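Local coordinates for 5' nucleotidase family protein (Staphylococcus aureus subsp. aureus, PDB 4Q7F) that belongs to the 5'-nucleotidase family, with a metal-binding calcineurin-like phosphoesterase domain joined to a C-terminal 5'-nucleotidase domain, at residues Q258-Q263 with E287-L292; F343-N348 with P518-F523; V359-L364 with N433-G438. All coordinates share one frame; numbering follows the deposited sequence.

Contact 1: Q258-Q263 with E287-L292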
ATOM      1  N   GLN A 258     -10.351  -2.993 -27.393  1.00 39.06           N
ATOM      2  CA  GLN A 258      -9.954  -4.415 -27.577  1.00 39.32           C
ATOM      3  C   GLN A 258      -8.980  -4.897 -26.504  1.00 38.02           C
ATOM      4  O   GLN A 258      -8.644  -6.084 -26.440  1.00 38.20           O
ATOM      5  CB  GLN A 258      -9.331  -4.628 -28.952  1.00 41.03           C
ATOM      6  CG  GLN A 258     -10.302  -4.351 -30.088  1.00 44.25           C
ATOM      7  CD  GLN A 258     -11.453  -5.335 -30.096  1.00 45.36           C
ATOM      8  OE1 GLN A 258     -11.253  -6.548 -30.221  1.00 45.94           O
ATOM      9  NE2 GLN A 258     -12.666  -4.822 -29.980  1.00 47.88           N
ATOM     10  N   THR A 259      -8.541  -3.975 -25.656  1.00 37.68           N
ATOM     11  CA  THR A 259      -7.564  -4.294 -24.622  1.00 35.66           C
ATOM     12  C   THR A 259      -8.168  -5.054 -23.436  1.00 33.77           C
ATOM     13  O   THR A 259      -9.228  -4.689 -22.947  1.00 32.94           O
ATOM     14  CB  THR A 259      -6.916  -2.995 -24.089  1.00 35.23           C
ATOM     15  OG1 THR A 259      -6.341  -2.255 -25.177  1.00 35.63           O
ATOM     16  CG2 THR A 259      -5.831  -3.317 -23.069  1.00 34.45           C
ATOM     17  N   ALA A 260      -7.498  -6.121 -22.995  1.00 31.74           N
ATOM     18  CA  ALA A 260      -7.927  -6.830 -21.802  1.00 30.90           C
ATOM     19  C   ALA A 260      -7.314  -6.079 -20.613  1.00 30.07           C
ATOM     20  O   ALA A 260      -6.082  -5.917 -20.542  1.00 28.67           O
ATOM     21  CB  ALA A 260      -7.458  -8.281 -21.817  1.00 30.74           C
ATOM     22  N   VAL A 261      -8.168  -5.616 -19.694  1.00 29.11           N
ATOM     23  CA  VAL A 261      -7.731  -4.854 -18.512  1.00 27.84           C
ATOM     24  C   VAL A 261      -7.969  -5.646 -17.223  1.00 27.23           C
ATOM     25  O   VAL A 261      -9.083  -6.131 -16.968  1.00 25.91           O
ATOM     26  CB  VAL A 261      -8.477  -3.519 -18.412  1.00 28.57           C
ATOM     27  CG1 VAL A 261      -7.920  -2.691 -17.265  1.00 28.28           C
ATOM     28  CG2 VAL A 261      -8.406  -2.774 -19.740  1.00 29.39           C
ATOM     29  N   ILE A 262      -6.914  -5.752 -16.415  1.00 26.93           N
ATOM     30  CA  ILE A 262      -6.933  -6.486 -15.167  1.00 27.97           C
ATOM     31  C   ILE A 262      -6.339  -5.752 -13.962  1.00 26.31           C
ATOM     32  O   ILE A 262      -5.287  -5.082 -14.060  1.00 25.85           O
ATOM     33  CB  ILE A 262      -6.056  -7.749 -15.294  1.00 30.29           C
ATOM     34  CG1 ILE A 262      -6.694  -8.774 -16.220  1.00 32.20           C
ATOM     35  CG2 ILE A 262      -5.812  -8.374 -13.921  1.00 31.26           C
ATOM     36  CD1 ILE A 262      -7.842  -9.557 -15.608  1.00 31.80           C
ATOM     37  N   GLN A 263      -7.017  -5.895 -12.824  1.00 24.99           N
ATOM     38  CA  GLN A 263      -6.498  -5.437 -11.536  1.00 24.09           C
ATOM     39  C   GLN A 263      -6.965  -6.552 -10.600  1.00 24.27           C
ATOM     40  O   GLN A 263      -8.179  -6.759 -10.415  1.00 24.66           O
ATOM     41  CB  GLN A 263      -6.965  -4.040 -11.101  1.00 24.46           C
ATOM     42  CG  GLN A 263      -6.042  -3.540  -9.977  1.00 23.27           C
ATOM     43  CD  GLN A 263      -6.162  -2.074  -9.638  1.00 24.02           C
ATOM     44  OE1 GLN A 263      -6.275  -1.711  -8.468  1.00 23.72           O
ATOM     45  NE2 GLN A 263      -6.103  -1.221 -10.648  1.00 24.69           N
ATOM     46  N   GLU A 287      -9.318 -13.790 -25.866  1.00 37.79           N
ATOM     47  CA  GLU A 287     -10.443 -14.692 -25.773  1.00 38.67           C
ATOM     48  C   GLU A 287     -11.224 -14.372 -24.514  1.00 37.90           C
ATOM     49  O   GLU A 287     -12.429 -14.194 -24.563  1.00 39.19           O
ATOM     50  CB  GLU A 287      -9.962 -16.142 -25.760  1.00 38.94           C
ATOM     51  CG  GLU A 287     -11.023 -17.165 -25.405  1.00 40.09           C
ATOM     52  CD  GLU A 287     -10.537 -18.596 -25.576  1.00 40.37           C
ATOM     53  OE1 GLU A 287     -10.114 -18.949 -26.693  1.00 40.66           O
ATOM     54  OE2 GLU A 287     -10.618 -19.377 -24.606  1.00 40.78           O
ATOM     55  N   SER A 288     -10.527 -14.283 -23.387  1.00 35.97           N
ATOM     56  CA  SER A 288     -11.169 -14.001 -22.107  1.00 34.95           C
ATOM     57  C   SER A 288     -10.274 -13.184 -21.174  1.00 33.53           C
ATOM     58  O   SER A 288      -9.048 -13.186 -21.295  1.00 32.01           O
ATOM     59  CB  SER A 288     -11.555 -15.318 -21.417  1.00 33.99           C
ATOM     60  OG  SER A 288     -10.404 -16.079 -21.109  1.00 32.84           O
ATOM     61  N   CYS A 289     -10.916 -12.498 -20.233  1.00 33.90           N
ATOM     62  CA  CYS A 289     -10.241 -11.660 -19.247  1.00 32.65           C
ATOM     63  C   CYS A 289     -11.118 -11.611 -17.986  1.00 31.95           C
ATOM     64  O   CYS A 289     -12.190 -10.980 -17.987  1.00 30.35           O
ATOM     65  CB  CYS A 289     -10.038 -10.269 -19.831  1.00 34.53           C
ATOM     66  SG  CYS A 289      -9.508  -9.033 -18.638  1.00 33.91           S
ATOM     67  N   GLU A 290     -10.667 -12.256 -16.907  1.00 29.73           N
ATOM     68  CA  GLU A 290     -11.486 -12.348 -15.712  1.00 29.92           C
ATOM     69  C   GLU A 290     -10.661 -12.533 -14.463  1.00 28.28           C
ATOM     70  O   GLU A 290      -9.438 -12.673 -14.535  1.00 26.53           O
ATOM     71  CB  GLU A 290     -12.444 -13.527 -15.872  1.00 33.27           C
ATOM     72  CG  GLU A 290     -11.779 -14.896 -15.879  1.00 35.04           C
ATOM     73  CD  GLU A 290     -12.624 -15.963 -16.563  1.00 39.89           C
ATOM     74  OE1 GLU A 290     -12.717 -15.949 -17.816  1.00 40.42           O
ATOM     75  OE2 GLU A 290     -13.159 -16.842 -15.851  1.00 43.03           O
ATOM     76  N   LEU A 291     -11.333 -12.501 -13.316  1.00 26.71           N
ATOM     77  CA  LEU A 291     -10.683 -12.747 -12.041  1.00 26.19           C
ATOM     78  C   LEU A 291     -11.186 -14.073 -11.590  1.00 26.84           C
ATOM     79  O   LEU A 291     -12.372 -14.323 -11.637  1.00 28.86           O
ATOM     80  CB  LEU A 291     -11.049 -11.704 -10.977  1.00 25.24           C
ATOM     81  CG  LEU A 291     -10.694 -10.248 -11.256  1.00 24.68           C
ATOM     82  CD1 LEU A 291     -11.104  -9.389 -10.048  1.00 24.50           C
ATOM     83  CD2 LEU A 291      -9.217 -10.065 -11.583  1.00 23.51           C
ATOM     84  N   LEU A 292     -10.280 -14.938 -11.171  1.00 26.31           N
ATOM     85  CA  LEU A 292     -10.642 -16.226 -10.669  1.00 26.50           C
ATOM     86  C   LEU A 292     -10.692 -16.116  -9.153  1.00 26.89           C
ATOM     87  O   LEU A 292      -9.754 -15.588  -8.557  1.00 24.50           O
ATOM     88  CB  LEU A 292      -9.560 -17.229 -11.026  1.00 26.89           C
ATOM     89  CG  LEU A 292      -9.212 -17.411 -12.489  1.00 28.07           C
ATOM     90  CD1 LEU A 292      -8.139 -18.483 -12.598  1.00 28.72           C
ATOM     91  CD2 LEU A 292     -10.429 -17.805 -13.316  1.00 29.60           C
TER

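Contact 2: F343-N348 with P518-F523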
ATOM      1  N   PHE A 343      -7.290   5.127  22.915  1.00 29.55           N
ATOM      2  CA  PHE A 343      -6.188   4.588  22.137  1.00 28.56           C
ATOM      3  C   PHE A 343      -5.514   5.652  21.239  1.00 27.00           C
ATOM      4  O   PHE A 343      -4.307   5.653  21.110  1.00 26.21           O
ATOM      5  CB  PHE A 343      -6.600   3.357  21.330  1.00 28.41           C
ATOM      6  CG  PHE A 343      -5.441   2.691  20.639  1.00 27.67           C
ATOM      7  CD1 PHE A 343      -4.551   1.914  21.359  1.00 28.06           C
ATOM      8  CD2 PHE A 343      -5.217   2.874  19.287  1.00 26.99           C
ATOM      9  CE1 PHE A 343      -3.470   1.308  20.734  1.00 27.52           C
ATOM     10  CE2 PHE A 343      -4.133   2.283  18.660  1.00 26.64           C
ATOM     11  CZ  PHE A 343      -3.256   1.503  19.389  1.00 26.69           C
ATOM     12  N   THR A 344      -6.279   6.548  20.623  1.00 27.28           N
ATOM     13  CA  THR A 344      -5.671   7.618  19.815  1.00 26.30           C
ATOM     14  C   THR A 344      -4.949   8.609  20.737  1.00 26.21           C
ATOM     15  O   THR A 344      -3.881   9.162  20.389  1.00 25.99           O
ATOM     16  CB  THR A 344      -6.692   8.347  18.931  1.00 26.06           C
ATOM     17  OG1 THR A 344      -7.733   8.918  19.739  1.00 27.36           O
ATOM     18  CG2 THR A 344      -7.273   7.385  17.947  1.00 26.57           C
ATOM     19  N   ASN A 345      -5.527   8.825  21.914  1.00 26.64           N
ATOM     20  CA  ASN A 345      -4.922   9.669  22.914  1.00 26.98           C
ATOM     21  C   ASN A 345      -3.580   9.077  23.315  1.00 27.37           C
ATOM     22  O   ASN A 345      -2.588   9.780  23.393  1.00 25.53           O
ATOM     23  CB  ASN A 345      -5.785   9.773  24.142  1.00 28.53           C
ATOM     24  CG  ASN A 345      -5.211  10.725  25.143  1.00 29.51           C
ATOM     25  OD1 ASN A 345      -5.104  11.921  24.872  1.00 29.61           O
ATOM     26  ND2 ASN A 345      -4.821  10.209  26.301  1.00 30.09           N
ATOM     27  N   PHE A 346      -3.570   7.767  23.535  1.00 27.99           N
ATOM     28  CA  PHE A 346      -2.359   7.048  23.883  1.00 28.58           C
ATOM     29  C   PHE A 346      -1.269   7.165  22.819  1.00 27.67           C
ATOM     30  O   PHE A 346      -0.119   7.415  23.155  1.00 26.76           O
ATOM     31  CB  PHE A 346      -2.686   5.584  24.131  1.00 30.03           C
ATOM     32  CG  PHE A 346      -1.523   4.660  23.956  1.00 30.58           C
ATOM     33  CD1 PHE A 346      -0.532   4.581  24.908  1.00 32.82           C
ATOM     34  CD2 PHE A 346      -1.432   3.861  22.836  1.00 30.97           C
ATOM     35  CE1 PHE A 346       0.539   3.725  24.736  1.00 33.95           C
ATOM     36  CE2 PHE A 346      -0.369   2.997  22.660  1.00 32.17           C
ATOM     37  CZ  PHE A 346       0.621   2.928  23.616  1.00 32.20           C
HETATM   38  N   MSE A 347      -1.622   6.953  21.549  1.00 27.31           N
HETATM   39  CA  MSE A 347      -0.639   7.002  20.470  1.00 27.64           C
HETATM   40  C   MSE A 347      -0.061   8.383  20.379  1.00 26.44           C
HETATM   41  O   MSE A 347       1.150   8.538  20.318  1.00 27.66           O
HETATM   42  CB  MSE A 347      -1.222   6.575  19.121  1.00 27.62           C
HETATM   43  CG  MSE A 347      -1.454   5.055  19.065  1.00 29.20           C
HETATM   44 SE   MSE A 347      -1.718   4.480  17.202  1.00 32.19          SE
HETATM   45  CE  MSE A 347      -3.474   5.327  16.894  1.00 30.48           C
ATOM     46  N   ASN A 348      -0.916   9.398  20.349  1.00 25.29           N
ATOM     47  CA  ASN A 348      -0.436  10.778  20.303  1.00 25.01           C
ATOM     48  C   ASN A 348       0.440  11.155  21.513  1.00 25.71           C
ATOM     49  O   ASN A 348       1.450  11.829  21.354  1.00 23.86           O
ATOM     50  CB  ASN A 348      -1.596  11.749  20.115  1.00 24.94           C
ATOM     51  CG  ASN A 348      -1.988  11.893  18.655  1.00 24.78           C
ATOM     52  OD1 ASN A 348      -1.194  12.374  17.831  1.00 25.61           O
ATOM     53  ND2 ASN A 348      -3.214  11.518  18.327  1.00 24.06           N
ATOM     54  N   PRO A 518      -1.946  11.400  30.167  1.00 41.75           N
ATOM     55  CA  PRO A 518      -2.698  12.658  30.204  1.00 41.31           C
ATOM     56  C   PRO A 518      -3.540  12.832  28.945  1.00 37.85           C
ATOM     57  O   PRO A 518      -3.255  12.200  27.917  1.00 34.33           O
ATOM     58  CB  PRO A 518      -1.607  13.732  30.281  1.00 41.65           C
ATOM     59  CG  PRO A 518      -0.371  13.086  29.814  1.00 40.03           C
ATOM     60  CD  PRO A 518      -0.493  11.627  30.166  1.00 40.97           C
ATOM     61  N   GLN A 519      -4.557  13.683  29.016  1.00 36.82           N
ATOM     62  CA  GLN A 519      -5.426  13.893  27.875  1.00 35.75           C
ATOM     63  C   GLN A 519      -4.819  14.923  26.922  1.00 33.61           C
ATOM     64  O   GLN A 519      -4.847  16.121  27.187  1.00 35.83           O
ATOM     65  CB  GLN A 519      -6.833  14.322  28.310  1.00 38.76           C
ATOM     66  CG  GLN A 519      -7.868  14.179  27.190  1.00 38.41           C
ATOM     67  CD  GLN A 519      -8.077  12.721  26.761  1.00 38.71           C
ATOM     68  OE1 GLN A 519      -8.019  11.795  27.588  1.00 39.98           O
ATOM     69  NE2 GLN A 519      -8.334  12.512  25.468  1.00 37.34           N
ATOM     70  N   VAL A 520      -4.275  14.438  25.818  1.00 29.76           N
ATOM     71  CA  VAL A 520      -3.660  15.297  24.802  1.00 29.26           C
ATOM     72  C   VAL A 520      -4.517  15.437  23.536  1.00 26.78           C
ATOM     73  O   VAL A 520      -4.287  16.341  22.735  1.00 26.24           O
ATOM     74  CB  VAL A 520      -2.246  14.815  24.431  1.00 28.43           C
ATOM     75  CG1 VAL A 520      -1.343  14.872  25.659  1.00 30.39           C
ATOM     76  CG2 VAL A 520      -2.275  13.411  23.825  1.00 28.06           C
ATOM     77  N   VAL A 521      -5.514  14.565  23.386  1.00 26.73           N
ATOM     78  CA  VAL A 521      -6.443  14.597  22.242  1.00 25.44           C
ATOM     79  C   VAL A 521      -7.747  15.151  22.776  1.00 27.11           C
ATOM     80  O   VAL A 521      -8.355  14.592  23.695  1.00 27.14           O
ATOM     81  CB  VAL A 521      -6.637  13.220  21.588  1.00 24.75           C
ATOM     82  CG1 VAL A 521      -7.585  13.315  20.395  1.00 24.52           C
ATOM     83  CG2 VAL A 521      -5.306  12.667  21.122  1.00 23.60           C
ATOM     84  N   ASP A 522      -8.148  16.273  22.205  1.00 26.53           N
ATOM     85  CA  ASP A 522      -9.317  16.960  22.636  1.00 28.02           C
ATOM     86  C   ASP A 522      -9.853  17.728  21.432  1.00 27.67           C
ATOM     87  O   ASP A 522      -9.330  18.784  21.079  1.00 27.99           O
ATOM     88  CB  ASP A 522      -8.901  17.897  23.763  1.00 30.67           C
ATOM     89  CG  ASP A 522     -10.043  18.723  24.296  1.00 32.96           C
ATOM     90  OD1 ASP A 522     -11.187  18.488  23.896  1.00 32.69           O
ATOM     91  OD2 ASP A 522      -9.773  19.602  25.121  1.00 35.82           O
ATOM     92  N   PHE A 523     -10.870  17.171  20.784  1.00 26.80           N
ATOM     93  CA  PHE A 523     -11.454  17.782  19.593  1.00 26.48           C
ATOM     94  C   PHE A 523     -12.903  17.366  19.461  1.00 26.59           C
ATOM     95  O   PHE A 523     -13.356  16.463  20.148  1.00 26.92           O
ATOM     96  CB  PHE A 523     -10.679  17.391  18.327  1.00 26.19           C
ATOM     97  CG  PHE A 523     -10.820  15.945  17.933  1.00 25.44           C
ATOM     98  CD1 PHE A 523     -10.070  14.957  18.555  1.00 26.16           C
ATOM     99  CD2 PHE A 523     -11.697  15.571  16.911  1.00 25.61           C
ATOM    100  CE1 PHE A 523     -10.196  13.622  18.176  1.00 25.04           C
ATOM    101  CE2 PHE A 523     -11.834  14.243  16.529  1.00 25.14           C
ATOM    102  CZ  PHE A 523     -11.086  13.267  17.165  1.00 25.60           C
TER

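Contact 3: V359-L364 with N433-G438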
ATOM      1  N   VAL A 359       2.869  19.594  18.923  1.00 24.73           N
ATOM      2  CA  VAL A 359       1.750  18.875  18.386  1.00 23.55           C
ATOM      3  C   VAL A 359       2.243  17.563  17.762  1.00 23.00           C
ATOM      4  O   VAL A 359       3.407  17.452  17.348  1.00 21.69           O
ATOM      5  CB  VAL A 359       1.043  19.732  17.314  1.00 22.75           C
ATOM      6  CG1 VAL A 359      -0.117  18.992  16.666  1.00 22.83           C
ATOM      7  CG2 VAL A 359       0.565  21.054  17.933  1.00 24.02           C
ATOM      8  N   ALA A 360       1.377  16.569  17.788  1.00 22.26           N
ATOM      9  CA  ALA A 360       1.653  15.279  17.149  1.00 23.04           C
ATOM     10  C   ALA A 360       0.390  14.829  16.430  1.00 22.67           C
ATOM     11  O   ALA A 360      -0.691  15.388  16.650  1.00 23.10           O
ATOM     12  CB  ALA A 360       2.094  14.251  18.162  1.00 23.32           C
ATOM     13  N   CYS A 361       0.525  13.848  15.543  1.00 23.00           N
ATOM     14  CA  CYS A 361      -0.624  13.301  14.870  1.00 23.18           C
ATOM     15  C   CYS A 361      -0.316  11.909  14.365  1.00 22.83           C
ATOM     16  O   CYS A 361       0.852  11.550  14.205  1.00 20.72           O
ATOM     17  CB  CYS A 361      -1.072  14.168  13.716  1.00 23.91           C
ATOM     18  SG  CYS A 361       0.071  14.200  12.316  1.00 26.77           S
ATOM     19  N   THR A 362      -1.383  11.131  14.213  1.00 22.82           N
ATOM     20  CA  THR A 362      -1.323   9.782  13.619  1.00 24.42           C
ATOM     21  C   THR A 362      -2.660   9.413  13.019  1.00 23.37           C
ATOM     22  O   THR A 362      -3.717   9.890  13.454  1.00 24.47           O
ATOM     23  CB  THR A 362      -0.895   8.704  14.609  1.00 24.97           C
ATOM     24  OG1 THR A 362      -0.690   7.460  13.906  1.00 27.01           O
ATOM     25  CG2 THR A 362      -1.920   8.540  15.712  1.00 26.53           C
ATOM     26  N   ALA A 363      -2.608   8.583  11.987  1.00 23.32           N
ATOM     27  CA  ALA A 363      -3.811   8.077  11.371  1.00 23.55           C
ATOM     28  C   ALA A 363      -4.225   6.873  12.198  1.00 23.72           C
ATOM     29  O   ALA A 363      -3.434   6.375  13.008  1.00 22.83           O
ATOM     30  CB  ALA A 363      -3.541   7.666   9.932  1.00 23.47           C
ATOM     31  N   LEU A 364      -5.488   6.477  12.079  1.00 24.11           N
ATOM     32  CA  LEU A 364      -5.944   5.228  12.676  1.00 25.47           C
ATOM     33  C   LEU A 364      -5.936   4.257  11.481  1.00 26.50           C
ATOM     34  O   LEU A 364      -6.733   4.395  10.531  1.00 25.99           O
ATOM     35  CB  LEU A 364      -7.343   5.343  13.261  1.00 26.80           C
ATOM     36  CG  LEU A 364      -7.848   4.048  13.906  1.00 27.91           C
ATOM     37  CD1 LEU A 364      -7.046   3.722  15.158  1.00 28.65           C
ATOM     38  CD2 LEU A 364      -9.321   4.178  14.226  1.00 28.53           C
ATOM     39  N   ASN A 433      -5.665   8.275   5.554  1.00 25.26           N
ATOM     40  CA  ASN A 433      -5.352   9.653   5.214  1.00 24.49           C
ATOM     41  C   ASN A 433      -6.048  10.641   6.132  1.00 23.18           C
ATOM     42  O   ASN A 433      -6.031  11.818   5.854  1.00 22.88           O
ATOM     43  CB  ASN A 433      -5.634   9.971   3.746  1.00 25.59           C
ATOM     44  CG  ASN A 433      -4.570   9.418   2.821  1.00 27.27           C
ATOM     45  OD1 ASN A 433      -3.479   9.040   3.259  1.00 29.00           O
ATOM     46  ND2 ASN A 433      -4.877   9.367   1.537  1.00 28.96           N
ATOM     47  N   TYR A 434      -6.681  10.141   7.195  1.00 22.21           N
ATOM     48  CA  TYR A 434      -7.280  10.982   8.217  1.00 21.37           C
ATOM     49  C   TYR A 434      -6.398  10.964   9.453  1.00 21.35           C
ATOM     50  O   TYR A 434      -6.091   9.903   9.978  1.00 22.35           O
ATOM     51  CB  TYR A 434      -8.670  10.486   8.608  1.00 20.93           C
ATOM     52  CG  TYR A 434      -9.260  11.264   9.788  1.00 20.36           C
ATOM     53  CD1 TYR A 434      -9.640  12.583   9.653  1.00 19.60           C
ATOM     54  CD2 TYR A 434      -9.457  10.650  11.017  1.00 20.48           C
ATOM     55  CE1 TYR A 434     -10.166  13.278  10.719  1.00 19.46           C
ATOM     56  CE2 TYR A 434     -10.004  11.326  12.084  1.00 20.55           C
ATOM     57  CZ  TYR A 434     -10.351  12.641  11.938  1.00 19.82           C
ATOM     58  OH  TYR A 434     -10.926  13.281  13.015  1.00 19.68           O
ATOM     59  N   ASP A 435      -6.044  12.130   9.964  1.00 21.33           N
ATOM     60  CA  ASP A 435      -5.175  12.179  11.151  1.00 21.02           C
ATOM     61  C   ASP A 435      -5.898  12.730  12.327  1.00 21.34           C
ATOM     62  O   ASP A 435      -6.771  13.629  12.196  1.00 19.44           O
ATOM     63  CB  ASP A 435      -3.909  13.015  10.905  1.00 21.01           C
ATOM     64  CG  ASP A 435      -2.882  12.318  10.023  1.00 21.60           C
ATOM     65  OD1 ASP A 435      -2.849  11.076   9.989  1.00 22.20           O
ATOM     66  OD2 ASP A 435      -2.046  13.024   9.396  1.00 21.52           O
ATOM     67  N   ILE A 436      -5.544  12.162  13.480  1.00 22.28           N
ATOM     68  CA  ILE A 436      -6.014  12.629  14.769  1.00 22.79           C
ATOM     69  C   ILE A 436      -4.826  13.339  15.416  1.00 22.92           C
ATOM     70  O   ILE A 436      -3.729  12.785  15.503  1.00 23.00           O
ATOM     71  CB  ILE A 436      -6.502  11.490  15.694  1.00 23.82           C
ATOM     72  CG1 ILE A 436      -7.681  10.727  15.079  1.00 24.11           C
ATOM     73  CG2 ILE A 436      -6.888  12.052  17.051  1.00 24.17           C
ATOM     74  CD1 ILE A 436      -7.305   9.598  14.144  1.00 25.00           C
ATOM     75  N   TYR A 437      -5.047  14.568  15.886  1.00 22.86           N
ATOM     76  CA  TYR A 437      -3.971  15.379  16.440  1.00 23.09           C
ATOM     77  C   TYR A 437      -3.975  15.472  17.953  1.00 23.62           C
ATOM     78  O   TYR A 437      -5.018  15.468  18.594  1.00 23.51           O
ATOM     79  CB  TYR A 437      -4.047  16.813  15.870  1.00 22.94           C
ATOM     80  CG  TYR A 437      -3.938  16.871  14.364  1.00 22.13           C
ATOM     81  CD1 TYR A 437      -5.026  16.565  13.556  1.00 21.23           C
ATOM     82  CD2 TYR A 437      -2.752  17.286  13.747  1.00 22.55           C
ATOM     83  CE1 TYR A 437      -4.934  16.619  12.172  1.00 21.14           C
ATOM     84  CE2 TYR A 437      -2.645  17.326  12.368  1.00 22.45           C
ATOM     85  CZ  TYR A 437      -3.735  16.992  11.593  1.00 21.38           C
ATOM     86  OH  TYR A 437      -3.622  17.065  10.252  1.00 21.82           O
ATOM     87  N   GLY A 438      -2.782  15.568  18.507  1.00 24.71           N
ATOM     88  CA  GLY A 438      -2.589  15.731  19.948  1.00 25.73           C
ATOM     89  C   GLY A 438      -1.783  16.983  20.252  1.00 26.77           C
ATOM     90  O   GLY A 438      -0.883  17.391  19.481  1.00 26.21           O
TER
HETATM   91  O   HOH W   1      -7.371   7.341  10.435  1.00 16.74           O

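Contact 1: Q258-Q263 with E287-L292
The thiol of C289 packs against A260, V261 and I262 and forms the dense middle of this contact. Its SG lies 3.4 Å from the backbone V261 O and 3.5 Å from I262 CD1, while A260 CB meets C289 CB at 3.8 Å. With chi1 at 169° the sulfur points opposite to its own backbone N, against the V261 carbonyl and the end of I262. I262 answers by folding its CD1 over the sulfur, and the same methyl comes within 3.7 Å of the backbone E290 O. No hydrogen bond crosses between the segments. Their strand axes run nearly parallel, 8° apart and 7.1 Å at closest approach, a spacing that marks two stacked sheets rather than neighbours in one. Strand 259-264 belongs to the six-stranded mixed sheet, and strand 284-293 forms the edge of the five-stranded one, so the pair lies inside the beta sandwich of a calcineurin-like phosphoesterase domain. V274, on the strand next to 284-293, continues the apolar layer against A260 and I262. Packing thins toward the C-terminal end, where L291 CD2 touches the backbone Q263 O at 3.7 Å but lies 4.3 Å from I262 CD1. Partly exposed S288 and E290 turn away from strand 259-264; E290 makes a long, weak ion pair with R273, and E287 with S288 forms a classic beta bulge opposite V275.

Contact 2: F343-N348 with P518-F523
This is a polar helix-to-loop contact: N345, on helix 342-355, grips the backbone of residues 518-521 just ahead of the C-terminal strand 522-526, and valine methyls close the interface beside it. Three hydrogen bonds hold the side chain of N345. N345 OD1 accepts from V520 N at 2.8 Å and from V521 N at 3.1 Å, both donors lying in its carbonyl plane. On the other branch, N345 ND2 donates to P518 O at 3.0 Å; the acceptor is in the amide plane of N345, although the donor stands above the plane of the proline carbonyl. The trans first torsion of N345 (chi1 -176°) swings the amide off the helix into the bend of the loop. Q519 lays its own amide against that of N345, the two planes being 13° apart and stacked. Its chain bends at chi2 (64°), and Q519 NE2 then donates almost straight to V521 O at 2.7 Å, which holds the covering amide in position. The apolar share falls to V521, whose CG2 packs 3.5 Å from N345 CA and also against N348, and to V520, whose CG2 lies beside N348 CB. N348 ND2 bonds back to T344 O and outward to I436 O, which links the helix to strand 435-438; the loop has its own link there, a backbone bond between V520 and G439. Because OD1 takes two N-H groups while ND2 gives one, the amide rotation of N345 is fixed: a flipped amide would set its NH2 against two donors and its oxygen against a carbonyl.

Contact 3: V359-L364 with N433-G438
Strands 359-363 and 435-438 pair antiparallel, their short axes at 156°, with A360-G438 and T362-I436 as hydrogen-bonded pairs and C361-Y437 as the non-hydrogen-bonded pair between them. Each hydrogen-bonded pair exchanges two bonds: G438 N to A360 O spans 2.8 Å, and I436 N to T362 O spans 2.9 Å at a nearly linear 178°. At the C361-Y437 pair the CA atoms draw in to 4.2 Å, and C361 CA makes a CA-H...O contact with I436 O. On this face, C361 CB lies over the Y437 ring, 4.0 Å from its centroid, in a CH-pi contact. With chi1 at 69°, C361 SG stands between its backbone N and carbonyl carbon; it meets the same ring obliquely, 4.8 Å from the centroid, and has D435 OD2 at 3.8 Å, roughly at right angles to the direction of the ring. V359 CG1 comes to the ring edge instead, near its plane, 4.3 Å from Y437 CD2. The D435 carboxylate, buried beside this sulfur, has a salt bridge from R478, which would be expected to stabilise its negative charge. Past the paired region a water bridges the two segments: it accepts from L364 N and may donate to Y434 O. Here I436 CD1 reaches forward over T362 O to L364 CB at 4.3 Å. Strand 435-438 is the outermost of the five-stranded sheet in the C-terminal domain, and 359-363 pairs on its inner side, in parallel, with strand 469-475. Helix 342-355 covers the face bearing A360 and T362 through M347, N348, L351 and L352, whereas helix 397-408 lies against Y437, with S407 bonded to its hydroxyl.

How the contacts relate
Contacts 2 and 3 adjoin within the C-terminal domain, their centres 10 Å apart, and contact 3 is nested inside the chain loop that contact 2 closes. N348 belongs to contact 2 yet lies against contact 3, its OD1 3.2 Å from C361 CA. Contact 1 lies across the centre of the chain, its centre 39 Å from that of contact 3 and 47 Å from that of contact 2. The ligand and metals occupy the region between: the side chain of Q263 is about 9 Å from both manganese and magnesium, and that of A363 about 6 Å from (2R,3S,5R)-5-(6-amino-9H-purin-9-yl)-tetrahydro-2-(hydroxymethyl)furan-3-ol. Contact 2 stands farther back, with the side chain of N348 about 13 Å from that ligand.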